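Hypothetical Thioesterase Protein SP_1851 (Streptococcus pneumoniae serotype 4, PDB 4XY5) probably hydrolyses the thioester bond of acyl-coenzyme A or a similar acyl thioester, as a hotdog-fold thioesterase of the PaaI type. Local coordinates at residues H27-T32 and V87-G92; T52-I57 and M104-T109. The protein carries 1 engineered substitution. All blocks are in the same frame, centred on the assembly; numbering follows the deposited sequence.

Overall arrangement
Both contacts belong to the hotdog fold, in which an antiparallel sheet wraps round a central helix. Contact 1 lies within the sheet. It joins strand 27-33 to strand 87-97 by backbone hydrogen bonds, with one face buried and the other partly exposed. Contact 2 lies between the layers, near the centre of the chain. It sets helix 47-64 on strand 101-109, wholly by apolar packing, and every touching residue is buried. The centres of contact 1 and contact 2 are about 7 Å apart. Strands 87-97 and 101-109 are sheet neighbours, linked by backbone bonds between Lys91 and Asp107 and between Thr89 and Thr109. Ile90 of contact 1 packs on Val106 and Ile57 of contact 2.

Contact 1: H27-T32 and V87-G92; sequences HVVVTT and VLTIKG
Two neighbouring antiparallel strands of the hotdog sheet meet here, with Val30 opposite Ile90 near the middle. Six backbone hydrogen bonds join Val28 with Gly92, Val30 with Ile90, and Thr32 with Leu88. Ile90 N to Val30 O is 2.8 Å and nearly straight, with 167° at the hydrogen. Val29 faces Lys91 and Thr31 faces Thr89 in the non-hydrogen-bonded pairs. Thr31 CA also makes a CA-H...O contact of 3.2 Å with Leu88 O, from the residue before its partner Thr89.

Val29, Thr31, Thr89 and Lys91 share the more open face. Val29 CG1 lies 3.7 Å from Thr89 CG2, methyl to methyl. The Val29 and Lys91 side chains lie side by side, with Val29 CG2 4.0 Å from Lys91 CG. On the buried face, Thr32 has its hydroxyl opposite the backbone N (chi1 -171°). This puts CG2 between the backbone N and the carbonyl carbon, where Thr32 CG2 meets Ile90 CD1 at 4.0 Å. The hydroxyl is hydrogen-bonded to Asn17 O.

Strand 19-24 continues the sheet beyond 27-32, and strand 101-109 continues it beyond 87-92. Helix 47-64 lies against the buried face, where Val28 meets Val61 and Val30 touches Ile57.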
loop_
_atom_site.group_PDB
_atom_site.type_symbol
_atom_site.label_atom_id
_atom_site.label_comp_id
_atom_site.label_asym_id
_atom_site.label_seq_id
_atom_site.Cartn_x
_atom_site.Cartn_y
_atom_site.Cartn_z
ATOM N N HIS A 27 -7.091 -21.307 0.484
ATOM C CA HIS A 27 -8.269 -20.680 -0.100
ATOM C C HIS A 27 -9.386 -20.678 0.919
ATOM O O HIS A 27 -9.730 -21.719 1.466
ATOM C CB HIS A 27 -8.712 -21.416 -1.362
ATOM C CG HIS A 27 -7.704 -21.358 -2.465
ATOM N ND1 HIS A 27 -6.551 -22.114 -2.455
ATOM C CD2 HIS A 27 -7.660 -20.616 -3.594
ATOM C CE1 HIS A 27 -5.846 -21.850 -3.540
ATOM N NE2 HIS A 27 -6.495 -20.944 -4.248
ATOM N N VAL A 28 -9.944 -19.497 1.165
ATOM C CA VAL A 28 -10.926 -19.304 2.213
ATOM C C VAL A 28 -12.084 -18.488 1.667
ATOM O O VAL A 28 -11.873 -17.538 0.924
ATOM C CB VAL A 28 -10.298 -18.585 3.431
ATOM C CG1 VAL A 28 -11.378 -18.128 4.411
ATOM C CG2 VAL A 28 -9.273 -19.488 4.112
ATOM N N VAL A 29 -13.306 -18.884 2.001
ATOM C CA VAL A 29 -14.495 -18.090 1.700
ATOM C C VAL A 29 -15.365 -17.993 2.958
ATOM O O VAL A 29 -15.762 -19.015 3.524
ATOM C CB VAL A 29 -15.331 -18.705 0.557
ATOM C CG1 VAL A 29 -16.612 -17.909 0.346
ATOM C CG2 VAL A 29 -14.517 -18.777 -0.730
ATOM N N VAL A 30 -15.657 -16.762 3.384
ATOM C CA VAL A 30 -16.477 -16.510 4.575
ATOM C C VAL A 30 -17.547 -15.495 4.214
ATOM O O VAL A 30 -17.259 -14.531 3.507
ATOM C CB VAL A 30 -15.629 -15.980 5.755
ATOM C CG1 VAL A 30 -16.515 -15.596 6.947
ATOM C CG2 VAL A 30 -14.573 -17.003 6.163
ATOM N N THR A 31 -18.777 -15.700 4.691
ATOM C CA THR A 31 -19.833 -14.724 4.461
ATOM C C THR A 31 -20.243 -14.056 5.780
ATOM O O THR A 31 -20.045 -14.613 6.861
ATOM C CB THR A 31 -21.065 -15.350 3.786
ATOM O OG1 THR A 31 -21.647 -16.328 4.654
ATOM C CG2 THR A 31 -20.671 -15.996 2.459
ATOM N N THR A 32 -20.774 -12.844 5.685
ATOM C CA THR A 32 -21.180 -12.107 6.876
ATOM C C THR A 32 -22.209 -11.061 6.484
ATOM O O THR A 32 -22.200 -10.562 5.358
ATOM C CB THR A 32 -19.974 -11.430 7.586
ATOM O OG1 THR A 32 -20.398 -10.899 8.846
ATOM C CG2 THR A 32 -19.373 -10.302 6.744
ATOM N N VAL A 87 -25.105 -8.897 2.305
ATOM C CA VAL A 87 -24.341 -10.083 2.642
ATOM C C VAL A 87 -23.026 -9.970 1.884
ATOM O O VAL A 87 -23.021 -9.837 0.659
ATOM C CB VAL A 87 -25.076 -11.376 2.274
ATOM C CG1 VAL A 87 -24.176 -12.596 2.520
ATOM C CG2 VAL A 87 -26.359 -11.473 3.073
ATOM N N LEU A 88 -21.926 -9.962 2.631
ATOM C CA LEU A 88 -20.600 -9.815 2.046
ATOM C C LEU A 88 -19.909 -11.158 1.972
ATOM O O LEU A 88 -19.839 -11.887 2.961
ATOM C CB LEU A 88 -19.755 -8.839 2.870
ATOM C CG LEU A 88 -20.349 -7.449 3.039
ATOM C CD1 LEU A 88 -19.384 -6.529 3.800
ATOM C CD2 LEU A 88 -20.709 -6.872 1.686
ATOM N N THR A 89 -19.392 -11.479 0.793
ATOM C CA THR A 89 -18.599 -12.681 0.616
ATOM C C THR A 89 -17.134 -12.282 0.551
ATOM O O THR A 89 -16.741 -11.527 -0.316
ATOM C CB THR A 89 -18.993 -13.437 -0.653
ATOM O OG1 THR A 89 -20.382 -13.785 -0.572
ATOM C CG2 THR A 89 -18.165 -14.715 -0.790
ATOM N N ILE A 90 -16.359 -12.813 1.487
ATOM C CA ILE A 90 -14.952 -12.487 1.663
ATOM C C ILE A 90 -14.149 -13.679 1.189
ATOM O O ILE A 90 -14.191 -14.741 1.804
ATOM C CB ILE A 90 -14.616 -12.201 3.144
ATOM C CG1 ILE A 90 -15.725 -11.373 3.789
ATOM C CG2 ILE A 90 -13.221 -11.525 3.277
ATOM C CD1 ILE A 90 -15.923 -11.695 5.279
ATOM N N LYS A 91 -13.436 -13.503 0.086
ATOM C CA LYS A 91 -12.649 -14.585 -0.497
ATOM C C LYS A 91 -11.181 -14.256 -0.400
ATOM O O LYS A 91 -10.746 -13.250 -0.948
ATOM C CB LYS A 91 -13.025 -14.798 -1.964
ATOM C CG LYS A 91 -14.503 -15.090 -2.192
ATOM C CD LYS A 91 -14.772 -15.388 -3.668
ATOM C CE LYS A 91 -16.172 -15.959 -3.867
ATOM N NZ LYS A 91 -16.363 -16.421 -5.275
ATOM N N GLY A 92 -10.420 -15.110 0.275
ATOM C CA GLY A 92 -8.988 -14.901 0.384
ATOM C C GLY A 92 -8.232 -16.064 -0.229
ATOM O O GLY A 92 -8.687 -17.218 -0.178
#

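Contact 2: T52-I57 and M104-T109; sequences TLCAQI and MDVDIT. Engineered in segment 52-57: Ala55 (natural residue Asp).
Apolar side-chain packing joins Leu53, Cys54 and Ile57 of the central helix to Val106 and Ile108 of the sheet. No hydrogen bond crosses between the two segments. The axes of segments 52-57 and 104-109 come within 8.6 Å, and their N-to-C directions differ by 137°.

Cys54 SG lies against two side chains at once, 3.8 Å from Val106 CG1 and 3.7 Å from Ile108 CD1. The sulfur stands opposite the carbonyl carbon of Cys54 (chi1 -66°) and leans toward the Ile108 end of the strand.

The remaining packing is between carbon atoms, apart from one carbonyl oxygen. Val106 packs against the helix backbone at Cys54, with Val106 CG1 3.8 Å from Cys54 CA. The same methyl, Val106 CG1, meets Ile57 CG2 at 4.0 Å, while Val106 CG2 approaches Cys54 O. Ile108 stretches its chain out (chi2 -172°), and its end methyl, Ile108 CD1, reaches Leu53 CB at 3.9 Å. The Leu53 and Ile108 side chains cross at about a right angle.

Polar contacts belong to the surroundings. Gln56 OE1 is hydrogen-bonded to His46 NE2 of the second subunit. Ala55, an engineered residue in place of the natural Asp, points away from the strand and packs on that same His46 of the second subunit. Asp105 is on the other face of the strand, in a salt bridge with Lys118 of the third subunit.

The chemistry thus divides by side. Leu53, Cys54 and Ile57 meet the strand by apolar packing. Gln56 and the engineered position lie at the subunit interface, where thioesterases of this fold commonly form their active sites.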
loop_
_atom_site.group_PDB
_atom_site.type_symbol
_atom_site.label_atom_id
_atom_site.label_comp_id
_atom_site.label_asym_id
_atom_site.label_seq_id
_atom_site.Cartn_x
_atom_site.Cartn_y
_atom_site.Cartn_z
ATOM N N THR A 52 -11.056 -5.268 8.539
ATOM C CA THR A 52 -10.949 -6.320 9.525
ATOM C C THR A 52 -11.508 -7.641 8.971
ATOM O O THR A 52 -10.951 -8.707 9.229
ATOM C CB THR A 52 -11.664 -5.919 10.845
ATOM O OG1 THR A 52 -10.982 -4.784 11.416
ATOM C CG2 THR A 52 -11.655 -7.074 11.860
ATOM N N LEU A 53 -12.590 -7.568 8.205
ATOM C CA LEU A 53 -13.080 -8.765 7.514
ATOM C C LEU A 53 -11.949 -9.376 6.680
ATOM O O LEU A 53 -11.700 -10.580 6.752
ATOM C CB LEU A 53 -14.281 -8.442 6.622
ATOM C CG LEU A 53 -15.558 -7.901 7.270
ATOM C CD1 LEU A 53 -16.643 -7.693 6.221
ATOM C CD2 LEU A 53 -16.079 -8.838 8.375
ATOM N N CYS A 54 -11.237 -8.540 5.927
ATOM C CA CYS A 54 -10.167 -9.041 5.063
ATOM C C CYS A 54 -8.995 -9.622 5.859
ATOM O O CYS A 54 -8.434 -10.664 5.491
ATOM C CB CYS A 54 -9.643 -7.935 4.140
ATOM S SG CYS A 54 -10.847 -7.389 2.942
ATOM N N ALA A 55 -8.615 -8.944 6.940
ATOM C CA ALA A 55 -7.461 -9.382 7.727
ATOM C C ALA A 55 -7.715 -10.708 8.422
ATOM O O ALA A 55 -6.824 -11.561 8.511
ATOM C CB ALA A 55 -7.078 -8.324 8.755
ATOM N N GLN A 56 -8.922 -10.875 8.944
ATOM C CA GLN A 56 -9.282 -12.139 9.565
ATOM C C GLN A 56 -9.223 -13.279 8.538
ATOM O O GLN A 56 -8.645 -14.347 8.795
ATOM C CB GLN A 56 -10.668 -12.032 10.184
ATOM C CG GLN A 56 -11.124 -13.280 10.925
ATOM C CD GLN A 56 -10.336 -13.539 12.198
ATOM O OE1 GLN A 56 -9.437 -12.778 12.568
ATOM N NE2 GLN A 56 -10.669 -14.630 12.876
ATOM N N ILE A 57 -9.763 -13.035 7.351
ATOM C CA ILE A 57 -9.755 -14.068 6.316
ATOM C C ILE A 57 -8.318 -14.334 5.848
ATOM O O ILE A 57 -7.953 -15.474 5.570
ATOM C CB ILE A 57 -10.700 -13.698 5.128
ATOM C CG1 ILE A 57 -12.105 -14.266 5.379
ATOM C CG2 ILE A 57 -10.200 -14.282 3.802
ATOM C CD1 ILE A 57 -12.737 -13.856 6.720
ATOM N N MET A 104 -1.233 -12.669 0.548
ATOM C CA MET A 104 -2.638 -13.062 0.409
ATOM C C MET A 104 -3.414 -11.984 -0.321
ATOM O O MET A 104 -3.286 -10.813 0.024
ATOM C CB MET A 104 -3.302 -13.287 1.777
ATOM C CG MET A 104 -2.428 -13.902 2.863
ATOM S SD MET A 104 -1.732 -15.452 2.306
ATOM C CE MET A 104 -1.168 -16.215 3.798
ATOM N N ASP A 105 -4.220 -12.371 -1.302
ATOM C CA ASP A 105 -5.204 -11.456 -1.884
ATOM C C ASP A 105 -6.567 -11.740 -1.261
ATOM O O ASP A 105 -6.963 -12.901 -1.129
ATOM C CB ASP A 105 -5.298 -11.606 -3.403
ATOM C CG ASP A 105 -4.195 -10.853 -4.144
ATOM O OD1 ASP A 105 -3.437 -10.070 -3.519
ATOM O OD2 ASP A 105 -4.107 -11.041 -5.371
ATOM N N VAL A 106 -7.280 -10.691 -0.869
ATOM C CA VAL A 106 -8.620 -10.876 -0.298
ATOM C C VAL A 106 -9.580 -9.925 -0.982
ATOM O O VAL A 106 -9.292 -8.739 -1.096
ATOM C CB VAL A 106 -8.639 -10.638 1.220
ATOM C CG1 VAL A 106 -10.051 -10.880 1.783
ATOM C CG2 VAL A 106 -7.612 -11.542 1.908
ATOM N N ASP A 107 -10.714 -10.451 -1.444
ATOM C CA ASP A 107 -11.663 -9.661 -2.231
ATOM C C ASP A 107 -13.025 -9.775 -1.588
ATOM O O ASP A 107 -13.410 -10.862 -1.197
ATOM C CB ASP A 107 -11.721 -10.158 -3.681
ATOM C CG ASP A 107 -10.355 -10.129 -4.370
ATOM O OD1 ASP A 107 -9.657 -9.089 -4.306
ATOM O OD2 ASP A 107 -9.967 -11.159 -4.958
ATOM N N ILE A 108 -13.746 -8.665 -1.465
ATOM C CA ILE A 108 -15.097 -8.721 -0.940
ATOM C C ILE A 108 -16.110 -8.302 -1.998
ATOM O O ILE A 108 -15.944 -7.269 -2.659
ATOM C CB ILE A 108 -15.270 -7.838 0.317
ATOM C CG1 ILE A 108 -14.326 -8.316 1.429
ATOM C CG2 ILE A 108 -16.728 -7.879 0.776
ATOM C CD1 ILE A 108 -14.576 -7.608 2.818
ATOM N N THR A 109 -17.142 -9.130 -2.158
ATOM C CA THR A 109 -18.255 -8.851 -3.063
ATOM C C THR A 109 -19.565 -8.839 -2.273
ATOM O O THR A 109 -19.655 -9.461 -1.215
ATOM C CB THR A 109 -18.346 -9.899 -4.191
ATOM O OG1 THR A 109 -18.424 -11.208 -3.615
ATOM C CG2 THR A 109 -17.107 -9.828 -5.079
#